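Local coordinates for protein lovastatin nonaketide synthase, polyketide synthase component (PDB 7CPX) that builds the nonaketide backbone of lovastatin as a homodimeric, iterative multidomain polyketide synthase that works together with the trans-acting partner lovC, at residues I266-R271 with K379-V384; V1961-L1966 with G2028-V2033; S2008-H2013 with R2022-R2027. The protein carries 2 engineered substitutions. One frame throughout, in Å; residues are numbered along the deposited sequence.

Contact 1 (I266-R271 with K379-V384)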
ATOM      1  N   ILE A 266     -11.246 -38.849 -43.026  1.00 88.90           N
ATOM      2  CA  ILE A 266     -12.261 -37.848 -42.734  1.00 88.90           C
ATOM      3  C   ILE A 266     -12.906 -38.143 -41.390  1.00 88.90           C
ATOM      4  O   ILE A 266     -13.305 -39.278 -41.107  1.00 88.90           O
ATOM      5  CB  ILE A 266     -13.313 -37.810 -43.856  1.00 88.90           C
ATOM      6  CG1 ILE A 266     -12.712 -37.150 -45.099  1.00 88.90           C
ATOM      7  CG2 ILE A 266     -14.558 -37.086 -43.374  1.00 88.90           C
ATOM      8  CD1 ILE A 266     -13.536 -37.321 -46.353  1.00 88.90           C
ATOM      9  N   GLU A 267     -13.012 -37.109 -40.558  1.00 89.17           N
ATOM     10  CA  GLU A 267     -13.736 -37.211 -39.298  1.00 89.17           C
ATOM     11  C   GLU A 267     -15.221 -36.925 -39.486  1.00 89.17           C
ATOM     12  O   GLU A 267     -16.065 -37.609 -38.900  1.00 89.17           O
ATOM     13  CB  GLU A 267     -13.146 -36.252 -38.262  1.00 89.17           C
ATOM     14  CG  GLU A 267     -11.728 -36.585 -37.842  1.00 89.17           C
ATOM     15  CD  GLU A 267     -11.273 -35.772 -36.647  1.00 89.17           C
ATOM     16  OE1 GLU A 267     -11.986 -34.819 -36.271  1.00 89.17           O
ATOM     17  OE2 GLU A 267     -10.206 -36.088 -36.080  1.00 89.17           O
ATOM     18  N   CYS A 268     -15.559 -35.921 -40.290  1.00 85.15           N
ATOM     19  CA  CYS A 268     -16.962 -35.652 -40.587  1.00 85.15           C
ATOM     20  C   CYS A 268     -17.026 -34.681 -41.754  1.00 85.15           C
ATOM     21  O   CYS A 268     -16.001 -34.257 -42.285  1.00 85.15           O
ATOM     22  CB  CYS A 268     -17.707 -35.097 -39.371  1.00 85.15           C
ATOM     23  SG  CYS A 268     -17.145 -33.476 -38.822  1.00 85.15           S
ATOM     24  N   VAL A 269     -18.246 -34.326 -42.143  1.00 84.70           N
ATOM     25  CA  VAL A 269     -18.492 -33.426 -43.261  1.00 84.70           C
ATOM     26  C   VAL A 269     -19.325 -32.263 -42.748  1.00 84.70           C
ATOM     27  O   VAL A 269     -20.497 -32.434 -42.397  1.00 84.70           O
ATOM     28  CB  VAL A 269     -19.201 -34.140 -44.419  1.00 84.70           C
ATOM     29  CG1 VAL A 269     -19.897 -33.133 -45.314  1.00 84.70           C
ATOM     30  CG2 VAL A 269     -18.212 -34.963 -45.220  1.00 84.70           C
ATOM     31  N   ILE A 270     -18.731 -31.073 -42.722  1.00 80.72           N
ATOM     32  CA  ILE A 270     -19.465 -29.841 -42.455  1.00 80.72           C
ATOM     33  C   ILE A 270     -20.144 -29.454 -43.766  1.00 80.72           C
ATOM     34  O   ILE A 270     -19.526 -28.859 -44.654  1.00 80.72           O
ATOM     35  CB  ILE A 270     -18.553 -28.731 -41.934  1.00 80.72           C
ATOM     36  CG1 ILE A 270     -17.831 -29.200 -40.669  1.00 80.72           C
ATOM     37  CG2 ILE A 270     -19.358 -27.480 -41.641  1.00 80.72           C
ATOM     38  CD1 ILE A 270     -16.858 -28.193 -40.113  1.00 80.72           C
ATOM     39  N   ARG A 271     -21.418 -29.822 -43.898  1.00 85.52           N
ATOM     40  CA  ARG A 271     -22.151 -29.548 -45.128  1.00 85.52           C
ATOM     41  C   ARG A 271     -22.396 -28.057 -45.301  1.00 85.52           C
ATOM     42  O   ARG A 271     -22.269 -27.525 -46.410  1.00 85.52           O
ATOM     43  CB  ARG A 271     -23.472 -30.314 -45.113  1.00 85.52           C
ATOM     44  CG  ARG A 271     -24.373 -30.045 -46.298  1.00 85.52           C
ATOM     45  CD  ARG A 271     -25.491 -31.069 -46.357  1.00 85.52           C
ATOM     46  NE  ARG A 271     -26.370 -30.869 -47.503  1.00 85.52           N
ATOM     47  CZ  ARG A 271     -27.212 -31.781 -47.967  1.00 85.52           C
ATOM     48  NH1 ARG A 271     -27.293 -32.986 -47.427  1.00 85.52           N
ATOM     49  NH2 ARG A 271     -27.988 -31.480 -49.004  1.00 85.52           N
ATOM     50  N   LYS A 379     -18.556 -32.581 -30.539  1.00 83.42           N
ATOM     51  CA  LYS A 379     -19.611 -33.468 -30.069  1.00 83.42           C
ATOM     52  C   LYS A 379     -20.501 -33.896 -31.224  1.00 83.42           C
ATOM     53  O   LYS A 379     -20.947 -35.047 -31.291  1.00 83.42           O
ATOM     54  CB  LYS A 379     -20.428 -32.776 -28.980  1.00 83.42           C
ATOM     55  CG  LYS A 379     -21.494 -33.649 -28.344  1.00 83.42           C
ATOM     56  CD  LYS A 379     -22.023 -33.015 -27.070  1.00 83.42           C
ATOM     57  CE  LYS A 379     -23.049 -33.895 -26.383  1.00 83.42           C
ATOM     58  NZ  LYS A 379     -23.537 -33.300 -25.110  1.00 83.42           N
ATOM     59  N   ALA A 380     -20.771 -32.976 -32.153  1.00 81.81           N
ATOM     60  CA  ALA A 380     -21.556 -33.332 -33.326  1.00 81.81           C
ATOM     61  C   ALA A 380     -20.738 -34.176 -34.292  1.00 81.81           C
ATOM     62  O   ALA A 380     -21.282 -35.038 -34.991  1.00 81.81           O
ATOM     63  CB  ALA A 380     -22.071 -32.074 -34.018  1.00 81.81           C
ATOM     64  N   SER A 381     -19.425 -33.945 -34.343  1.00 83.64           N
ATOM     65  CA  SER A 381     -18.587 -34.686 -35.278  1.00 83.64           C
ATOM     66  C   SER A 381     -18.435 -36.134 -34.836  1.00 83.64           C
ATOM     67  O   SER A 381     -18.923 -37.056 -35.501  1.00 83.64           O
ATOM     68  CB  SER A 381     -17.219 -34.012 -35.399  1.00 83.64           C
ATOM     69  OG  SER A 381     -16.356 -34.758 -36.239  1.00 83.64           O
ATOM     70  N   PHE A 382     -17.801 -36.349 -33.681  1.00 86.01           N
ATOM     71  CA  PHE A 382     -17.564 -37.709 -33.211  1.00 86.01           C
ATOM     72  C   PHE A 382     -18.859 -38.505 -33.222  1.00 86.01           C
ATOM     73  O   PHE A 382     -18.929 -39.602 -33.791  1.00 86.01           O
ATOM     74  CB  PHE A 382     -16.966 -37.681 -31.804  1.00 86.01           C
ATOM     75  CG  PHE A 382     -15.722 -36.850 -31.687  1.00 86.01           C
ATOM     76  CD1 PHE A 382     -14.837 -36.747 -32.745  1.00 86.01           C
ATOM     77  CD2 PHE A 382     -15.442 -36.168 -30.519  1.00 86.01           C
ATOM     78  CE1 PHE A 382     -13.695 -35.983 -32.637  1.00 86.01           C
ATOM     79  CE2 PHE A 382     -14.302 -35.402 -30.402  1.00 86.01           C
ATOM     80  CZ  PHE A 382     -13.427 -35.308 -31.464  1.00 86.01           C
ATOM     81  N   ALA A 383     -19.909 -37.940 -32.626  1.00 86.11           N
ATOM     82  CA  ALA A 383     -21.216 -38.583 -32.635  1.00 86.11           C
ATOM     83  C   ALA A 383     -21.571 -39.065 -34.033  1.00 86.11           C
ATOM     84  O   ALA A 383     -21.773 -40.263 -34.264  1.00 86.11           O
ATOM     85  CB  ALA A 383     -22.275 -37.609 -32.118  1.00 86.11           C
ATOM     86  N   VAL A 384     -21.621 -38.139 -34.992  1.00 85.54           N
ATOM     87  CA  VAL A 384     -22.089 -38.508 -36.321  1.00 85.54           C
ATOM     88  C   VAL A 384     -21.157 -39.536 -36.944  1.00 85.54           C
ATOM     89  O   VAL A 384     -21.585 -40.355 -37.764  1.00 85.54           O
ATOM     90  CB  VAL A 384     -22.238 -37.256 -37.208  1.00 85.54           C
ATOM     91  CG1 VAL A 384     -20.966 -36.980 -37.985  1.00 85.54           C
ATOM     92  CG2 VAL A 384     -23.416 -37.412 -38.154  1.00 85.54           C
TER

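Contact 2 (V1961-L1966 with G2028-V2033)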
ATOM      1  N   VAL A1961      20.138  15.371  45.229  1.00126.25           N
ATOM      2  CA  VAL A1961      21.342  16.164  45.437  1.00126.25           C
ATOM      3  C   VAL A1961      22.303  15.959  44.275  1.00126.25           C
ATOM      4  O   VAL A1961      22.442  14.848  43.763  1.00126.25           O
ATOM      5  CB  VAL A1961      22.021  15.808  46.772  1.00126.25           C
ATOM      6  CG1 VAL A1961      22.564  14.383  46.732  1.00126.25           C
ATOM      7  CG2 VAL A1961      23.131  16.800  47.085  1.00126.25           C
ATOM      8  N   THR A1962      22.964  17.037  43.859  1.00124.95           N
ATOM      9  CA  THR A1962      23.915  16.970  42.760  1.00124.95           C
ATOM     10  C   THR A1962      25.030  17.977  42.998  1.00124.95           C
ATOM     11  O   THR A1962      24.850  18.985  43.687  1.00124.95           O
ATOM     12  CB  THR A1962      23.244  17.246  41.408  1.00124.95           C
ATOM     13  OG1 THR A1962      22.599  18.526  41.443  1.00124.95           O
ATOM     14  CG2 THR A1962      22.218  16.170  41.086  1.00124.95           C
ATOM     15  N   ASP A1963      26.192  17.685  42.414  1.00126.47           N
ATOM     16  CA  ASP A1963      27.323  18.601  42.430  1.00126.47           C
ATOM     17  C   ASP A1963      27.451  19.406  41.145  1.00126.47           C
ATOM     18  O   ASP A1963      28.091  20.463  41.156  1.00126.47           O
ATOM     19  CB  ASP A1963      28.626  17.831  42.669  1.00126.47           C
ATOM     20  CG  ASP A1963      28.607  17.041  43.963  1.00126.47           C
ATOM     21  OD1 ASP A1963      27.906  17.462  44.907  1.00126.47           O
ATOM     22  OD2 ASP A1963      29.292  15.999  44.036  1.00126.47           O
ATOM     23  N   SER A1964      26.863  18.936  40.045  1.00121.41           N
ATOM     24  CA  SER A1964      26.872  19.672  38.790  1.00121.41           C
ATOM     25  C   SER A1964      25.672  19.244  37.958  1.00121.41           C
ATOM     26  O   SER A1964      25.317  18.064  37.927  1.00121.41           O
ATOM     27  CB  SER A1964      28.169  19.434  38.011  1.00121.41           C
ATOM     28  OG  SER A1964      28.157  20.134  36.780  1.00121.41           O
ATOM     29  N   ILE A1965      25.054  20.217  37.285  1.00119.79           N
ATOM     30  CA  ILE A1965      23.895  19.974  36.435  1.00119.79           C
ATOM     31  C   ILE A1965      24.072  20.729  35.125  1.00119.79           C
ATOM     32  O   ILE A1965      24.879  21.655  35.016  1.00119.79           O
ATOM     33  CB  ILE A1965      22.569  20.392  37.109  1.00119.79           C
ATOM     34  CG1 ILE A1965      22.484  21.916  37.249  1.00119.79           C
ATOM     35  CG2 ILE A1965      22.441  19.728  38.468  1.00119.79           C
ATOM     36  CD1 ILE A1965      21.187  22.397  37.850  1.00119.79           C
ATOM     37  N   LEU A1966      23.289  20.324  34.128  1.00115.70           N
ATOM     38  CA  LEU A1966      23.273  20.961  32.819  1.00115.70           C
ATOM     39  C   LEU A1966      21.852  21.393  32.496  1.00115.70           C
ATOM     40  O   LEU A1966      20.911  20.616  32.678  1.00115.70           O
ATOM     41  CB  LEU A1966      23.795  20.011  31.739  1.00115.70           C
ATOM     42  CG  LEU A1966      23.724  20.516  30.295  1.00115.70           C
ATOM     43  CD1 LEU A1966      24.586  21.750  30.110  1.00115.70           C
ATOM     44  CD2 LEU A1966      24.144  19.424  29.328  1.00115.70           C
ATOM     45  N   GLY A2028      30.877  15.786  34.496  1.00120.27           N
ATOM     46  CA  GLY A2028      30.478  15.916  35.884  1.00120.27           C
ATOM     47  C   GLY A2028      29.002  16.153  36.103  1.00120.27           C
ATOM     48  O   GLY A2028      28.553  16.161  37.253  1.00120.27           O
ATOM     49  N   VAL A2029      28.236  16.339  35.029  1.00118.70           N
ATOM     50  CA  VAL A2029      26.814  16.624  35.159  1.00118.70           C
ATOM     51  C   VAL A2029      26.098  15.409  35.728  1.00118.70           C
ATOM     52  O   VAL A2029      26.319  14.272  35.290  1.00118.70           O
ATOM     53  CB  VAL A2029      26.222  17.030  33.802  1.00118.70           C
ATOM     54  CG1 VAL A2029      24.704  17.039  33.869  1.00118.70           C
ATOM     55  CG2 VAL A2029      26.744  18.393  33.390  1.00118.70           C
ATOM     56  N   GLN A2030      25.232  15.647  36.712  1.00122.06           N
ATOM     57  CA  GLN A2030      24.418  14.602  37.311  1.00122.06           C
ATOM     58  C   GLN A2030      22.935  14.758  37.015  1.00122.06           C
ATOM     59  O   GLN A2030      22.177  13.804  37.218  1.00122.06           O
ATOM     60  CB  GLN A2030      24.626  14.578  38.833  1.00122.06           C
ATOM     61  CG  GLN A2030      26.024  14.162  39.259  1.00122.06           C
ATOM     62  CD  GLN A2030      26.469  14.846  40.535  1.00122.06           C
ATOM     63  OE1 GLN A2030      26.214  16.033  40.735  1.00122.06           O
ATOM     64  NE2 GLN A2030      27.136  14.101  41.407  1.00122.06           N
ATOM     65  N   ALA A2031      22.502  15.926  36.544  1.00119.16           N
ATOM     66  CA  ALA A2031      21.105  16.163  36.218  1.00119.16           C
ATOM     67  C   ALA A2031      21.014  16.992  34.947  1.00119.16           C
ATOM     68  O   ALA A2031      21.891  17.808  34.650  1.00119.16           O
ATOM     69  CB  ALA A2031      20.372  16.876  37.360  1.00119.16           C
ATOM     70  N   LEU A2032      19.939  16.763  34.197  1.00114.35           N
ATOM     71  CA  LEU A2032      19.649  17.494  32.973  1.00114.35           C
ATOM     72  C   LEU A2032      18.302  18.187  33.113  1.00114.35           C
ATOM     73  O   LEU A2032      17.318  17.564  33.525  1.00114.35           O
ATOM     74  CB  LEU A2032      19.637  16.560  31.762  1.00114.35           C
ATOM     75  CG  LEU A2032      19.261  17.208  30.427  1.00114.35           C
ATOM     76  CD1 LEU A2032      20.238  18.313  30.068  1.00114.35           C
ATOM     77  CD2 LEU A2032      19.206  16.170  29.322  1.00114.35           C
ATOM     78  N   VAL A2033      18.264  19.469  32.767  1.00117.62           N
ATOM     79  CA  VAL A2033      17.060  20.283  32.850  1.00117.62           C
ATOM     80  C   VAL A2033      16.817  20.841  31.455  1.00117.62           C
ATOM     81  O   VAL A2033      17.452  21.820  31.047  1.00117.62           O
ATOM     82  CB  VAL A2033      17.191  21.404  33.886  1.00117.62           C
ATOM     83  CG1 VAL A2033      15.924  22.233  33.932  1.00117.62           C
ATOM     84  CG2 VAL A2033      17.504  20.822  35.253  1.00117.62           C
TER

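Contact 3 (S2008-H2013 with R2022-R2027)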
ATOM      1  N   SER A2008      30.366  30.769  29.651  1.00114.59           N
ATOM      2  CA  SER A2008      29.377  31.146  28.650  1.00114.59           C
ATOM      3  C   SER A2008      28.505  29.953  28.276  1.00114.59           C
ATOM      4  O   SER A2008      28.734  28.835  28.736  1.00114.59           O
ATOM      5  CB  SER A2008      30.062  31.705  27.402  1.00114.59           C
ATOM      6  OG  SER A2008      29.111  32.042  26.407  1.00114.59           O
ATOM      7  N   TRP A2009      27.502  30.202  27.440  1.00115.69           N
ATOM      8  CA  TRP A2009      26.617  29.137  26.994  1.00115.69           C
ATOM      9  C   TRP A2009      27.372  28.140  26.126  1.00115.69           C
ATOM     10  O   TRP A2009      28.197  28.518  25.290  1.00115.69           O
ATOM     11  CB  TRP A2009      25.442  29.716  26.208  1.00115.69           C
ATOM     12  CG  TRP A2009      24.426  30.412  27.055  1.00115.69           C
ATOM     13  CD1 TRP A2009      23.266  29.885  27.537  1.00115.69           C
ATOM     14  CD2 TRP A2009      24.476  31.766  27.516  1.00115.69           C
ATOM     15  NE1 TRP A2009      22.588  30.826  28.271  1.00115.69           N
ATOM     16  CE2 TRP A2009      23.310  31.990  28.275  1.00115.69           C
ATOM     17  CE3 TRP A2009      25.391  32.811  27.362  1.00115.69           C
ATOM     18  CZ2 TRP A2009      23.036  33.215  28.879  1.00115.69           C
ATOM     19  CZ3 TRP A2009      25.118  34.026  27.963  1.00115.69           C
ATOM     20  CH2 TRP A2009      23.949  34.218  28.711  1.00115.69           C
ATOM     21  N   LEU A2010      27.084  26.858  26.330  1.00109.95           N
ATOM     22  CA  LEU A2010      27.610  25.801  25.471  1.00109.95           C
ATOM     23  C   LEU A2010      26.739  25.746  24.225  1.00109.95           C
ATOM     24  O   LEU A2010      25.677  25.119  24.219  1.00109.95           O
ATOM     25  CB  LEU A2010      27.628  24.466  26.206  1.00109.95           C
ATOM     26  CG  LEU A2010      28.065  23.252  25.383  1.00109.95           C
ATOM     27  CD1 LEU A2010      29.441  23.470  24.774  1.00109.95           C
ATOM     28  CD2 LEU A2010      28.058  22.002  26.243  1.00109.95           C
ATOM     29  N   THR A2011      27.189  26.401  23.156  1.00109.48           N
ATOM     30  CA  THR A2011      26.376  26.581  21.954  1.00109.48           C
ATOM     31  C   THR A2011      26.287  25.253  21.211  1.00109.48           C
ATOM     32  O   THR A2011      27.000  24.990  20.239  1.00109.48           O
ATOM     33  CB  THR A2011      26.960  27.673  21.067  1.00109.48           C
ATOM     34  OG1 THR A2011      28.333  27.381  20.783  1.00109.48           O
ATOM     35  CG2 THR A2011      26.860  29.030  21.752  1.00109.48           C
ATOM     36  N   LEU A2012      25.385  24.398  21.685  1.00106.41           N
ATOM     37  CA  LEU A2012      25.091  23.150  21.004  1.00106.41           C
ATOM     38  C   LEU A2012      24.221  23.425  19.782  1.00106.41           C
ATOM     39  O   LEU A2012      23.940  24.573  19.426  1.00106.41           O
ATOM     40  CB  LEU A2012      24.401  22.173  21.952  1.00106.41           C
ATOM     41  CG  LEU A2012      25.172  21.771  23.208  1.00106.41           C
ATOM     42  CD1 LEU A2012      24.336  20.827  24.050  1.00106.41           C
ATOM     43  CD2 LEU A2012      26.498  21.128  22.846  1.00106.41           C
ATOM     44  N   HIS A2013      23.786  22.353  19.129  1.00 98.44           N
ATOM     45  CA  HIS A2013      22.907  22.452  17.977  1.00 98.44           C
ATOM     46  C   HIS A2013      21.956  21.269  17.986  1.00 98.44           C
ATOM     47  O   HIS A2013      22.343  20.156  18.352  1.00 98.44           O
ATOM     48  CB  HIS A2013      23.698  22.475  16.666  1.00 98.44           C
ATOM     49  CG  HIS A2013      22.905  22.947  15.488  1.00 98.44           C
ATOM     50  ND1 HIS A2013      21.875  22.214  14.940  1.00 98.44           N
ATOM     51  CD2 HIS A2013      22.995  24.079  14.750  1.00 98.44           C
ATOM     52  CE1 HIS A2013      21.362  22.874  13.917  1.00 98.44           C
ATOM     53  NE2 HIS A2013      22.024  24.010  13.781  1.00 98.44           N
ATOM     54  N   ARG A2022      29.272  13.764  23.712  1.00103.43           N
ATOM     55  CA  ARG A2022      30.294  13.205  24.589  1.00103.43           C
ATOM     56  C   ARG A2022      31.550  14.064  24.568  1.00103.43           C
ATOM     57  O   ARG A2022      32.170  14.305  25.609  1.00103.43           O
ATOM     58  CB  ARG A2022      30.627  11.773  24.172  1.00103.43           C
ATOM     59  CG  ARG A2022      29.570  10.749  24.536  1.00103.43           C
ATOM     60  CD  ARG A2022      29.998   9.343  24.153  1.00103.43           C
ATOM     61  NE  ARG A2022      29.061   8.334  24.633  1.00103.43           N
ATOM     62  CZ  ARG A2022      27.985   7.928  23.970  1.00103.43           C
ATOM     63  NH1 ARG A2022      27.670   8.428  22.786  1.00103.43           N
ATOM     64  NH2 ARG A2022      27.204   6.998  24.511  1.00103.43           N
ATOM     65  N   ARG A2023      31.937  14.534  23.382  1.00100.08           N
ATOM     66  CA  ARG A2023      33.143  15.346  23.268  1.00100.08           C
ATOM     67  C   ARG A2023      33.005  16.661  24.026  1.00100.08           C
ATOM     68  O   ARG A2023      33.944  17.092  24.707  1.00100.08           O
ATOM     69  CB  ARG A2023      33.457  15.613  21.797  1.00100.08           C
ATOM     70  CG  ARG A2023      34.773  16.335  21.573  1.00100.08           C
ATOM     71  CD  ARG A2023      35.031  16.590  20.100  1.00100.08           C
ATOM     72  NE  ARG A2023      34.147  17.612  19.554  1.00100.08           N
ATOM     73  CZ  ARG A2023      34.324  18.917  19.714  1.00100.08           C
ATOM     74  NH1 ARG A2023      35.331  19.397  20.425  1.00100.08           N
ATOM     75  NH2 ARG A2023      33.468  19.763  19.147  1.00100.08           N
ATOM     76  N   VAL A2024      31.850  17.312  23.927  1.00101.95           N
ATOM     77  CA  VAL A2024      31.679  18.668  24.435  1.00101.95           C
ATOM     78  C   VAL A2024      31.022  18.683  25.811  1.00101.95           C
ATOM     79  O   VAL A2024      31.438  19.445  26.684  1.00101.95           O
ATOM     80  CB  VAL A2024      30.875  19.521  23.430  1.00101.95           C
ATOM     81  CG1 VAL A2024      31.543  19.502  22.067  1.00101.95           C
ATOM     82  CG2 VAL A2024      29.438  19.037  23.335  1.00101.95           C
ATOM     83  N   LEU A2025      29.999  17.865  26.025  1.00107.30           N
ATOM     84  CA  LEU A2025      29.262  17.935  27.277  1.00107.30           C
ATOM     85  C   LEU A2025      30.179  17.580  28.447  1.00107.30           C
ATOM     86  O   LEU A2025      30.928  16.599  28.372  1.00107.30           O
ATOM     87  CB  LEU A2025      28.060  16.989  27.262  1.00107.30           C
ATOM     88  CG  LEU A2025      26.958  17.262  26.238  1.00107.30           C
ATOM     89  CD1 LEU A2025      25.757  16.385  26.530  1.00107.30           C
ATOM     90  CD2 LEU A2025      26.556  18.725  26.234  1.00107.30           C
ATOM     91  N   PRO A2026      30.149  18.346  29.538  1.00114.46           N
ATOM     92  CA  PRO A2026      30.951  17.976  30.709  1.00114.46           C
ATOM     93  C   PRO A2026      30.480  16.658  31.301  1.00114.46           C
ATOM     94  O   PRO A2026      29.288  16.344  31.298  1.00114.46           O
ATOM     95  CB  PRO A2026      30.731  19.143  31.678  1.00114.46           C
ATOM     96  CG  PRO A2026      29.428  19.731  31.268  1.00114.46           C
ATOM     97  CD  PRO A2026      29.350  19.559  29.783  1.00114.46           C
ATOM     98  N   ARG A2027      31.435  15.883  31.816  1.00116.68           N
ATOM     99  CA  ARG A2027      31.126  14.575  32.376  1.00116.68           C
ATOM    100  C   ARG A2027      30.732  14.634  33.845  1.00116.68           C
ATOM    101  O   ARG A2027      30.290  13.616  34.389  1.00116.68           O
ATOM    102  CB  ARG A2027      32.323  13.638  32.204  1.00116.68           C
ATOM    103  CG  ARG A2027      32.808  13.504  30.766  1.00116.68           C
ATOM    104  CD  ARG A2027      31.696  13.040  29.837  1.00116.68           C
ATOM    105  NE  ARG A2027      32.178  12.794  28.482  1.00116.68           N
ATOM    106  CZ  ARG A2027      32.705  11.651  28.066  1.00116.68           C
ATOM    107  NH1 ARG A2027      32.848  10.617  28.880  1.00116.68           N
ATOM    108  NH2 ARG A2027      33.099  11.541  26.800  1.00116.68           N
TER

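Contact 1 (I266-R271 with K379-V384)
E267 and C268, on segment 266-271, meet S381, F382 and V384 of the buried helix 369-386. The glutamate can be followed outward. Its CB lies 4.1 Å from S381 OG. With CG anti to the carbonyl carbon (chi1 -66°) the chain then runs extended alongside the phenyl group of F382, both side chains pointing the same way. At the tip, E267 OE1 comes 4.2 Å from F382 CE1, at the ring edge and near the ring plane, with carboxylate and ring turned 64° apart. The same oxygen is hydrogen-bonded to S16 OG on strand 11-19, which ties down the buried acid. The next residue, C268, points its CB toward the helix and rests it 4.0 Å from V384 CG1. Beyond F382, P27 and L30 of helix 27-35 also touch the ring. E267 and C268 both face V13 of strand 11-19, a classic beta bulge, which lets two consecutive residues share one position on the neighbouring strand. The helix follows the loop bearing H367, predicted to be catalytic, and its packing on the strand belongs to the layered thiolase fold of ketosynthases.

Contact 2 (V1961-L1966 with G2028-V2033)
Q2030 reaches across to T1962, D1963 and S1964, its side chain antiparallel to that of T1962 as the two slide past each other. Q2030 CB packs on T1962 CG2 at 3.7 Å, and a bend at chi2 (147°) brings the amide oxygen to the backbone N-H groups of D1963 and S1964. There Q2030 OE1 accepts from S1964 N at 3.1 Å, the donor tilted 32° from the carbonyl plane; D1963 N also donates to it, though that modelled spacing is too short to trust. The amide plane stands 49° from the D1963 carboxylate. In return, Q2030 N donates to S1964 O at 2.7 Å, so the residue is held by side chain and main chain together. Further on, the strands run parallel: L1966 N bonds to A2031 O and V2033 N to L1966 O, both at 2.9 Å. L1966 and L2032 lie side by side and point the same way, L1966 CD2 being 4.1 Å from L2032 CD1, while both methyls of V2029 touch L1966 CB from one side. On the other face I1965 CG2 meets A2031 CB at 3.7 Å. I1953 of helix 1935-1953 covers this I1965-A2031 face, and M2048 of helix 2041-2051 packs on the two leucines. Strand 1988-1993 flanks the remaining edge of 1964-1968, where S1964 OG bonds to Q1988 O, within a Rossmann-type parallel sheet.

Contact 3 (S2008-H2013 with R2022-R2027)
This is a partly buried apolar contact in which L2010 and L2012, on and just past the short, weakly bonded strand 2010-2011, outermost of a parallel sheet in this chain, pack against V2024 and L2025 where helix 2018-2024 ends. Four side chains carry most of it, chiefly through their methyl groups. L2025 CD2 touches both leucines, 3.6 Å from L2010 CD2 and 3.8 Å from L2012 CD1, and its side chain crosses each of theirs at about a right angle. L2012 instead slides past V2024 in the opposite direction, bringing L2012 CD2 within 3.6 Å of V2024 CG2. That valine methyl is placed there by a chi1 of -56°, which sets CG2 between the backbone N and the carbonyl carbon. An inverse gamma turn centred on T2011, with a weak bond from L2012 N to L2010 O, separates the two leucines, both of whose CB atoms point toward the helix end. L2025 is the first residue to leave helical geometry, and the chain beyond it is fastened back on the helix by R2027. This arginine grips R2022 O side-on with two nitrogens, the oxygen lying in the guanidinium plane. R2027 NE, 3.2 Å from R2022 O, approaches in the carbonyl plane on a lone pair, whereas R2027 NH2, 3.1 Å from R2022 O, comes from above that plane. V2024 CG1 lies over one face of the R2023 guanidinium, near its rim; this group forms salt bridges to E2203 and E1106 of the second subunit, so the helix end also faces the dimer partner. Strand 1988-1993 bonds to L2010 through its backbone and packs on L2012 and P2026, while M2048 of helix 2041-2051 lies against L2012 and L2025.

Contacts 2 and 3 hold the same parallel sheet, their centres about 13 Å apart, and they meet where L1966 CD2 lies 4.0 Å from L2025 CD2; M2048 packs on both. Contact 2 joins two interior strands and depends on backbone bonds, with a glutamine at its more exposed end. Contact 3 lies at the sheet's edge, relies on methyl packing and borders the second subunit. Contact 1 belongs to the ketosynthase, its centre about 101 Å from that of contact 2 and on the other side of the chain's centre. Fully buried, it sets helix against strand and includes a buried carboxylate, hydrogen-bonded to S16 of strand 11-19.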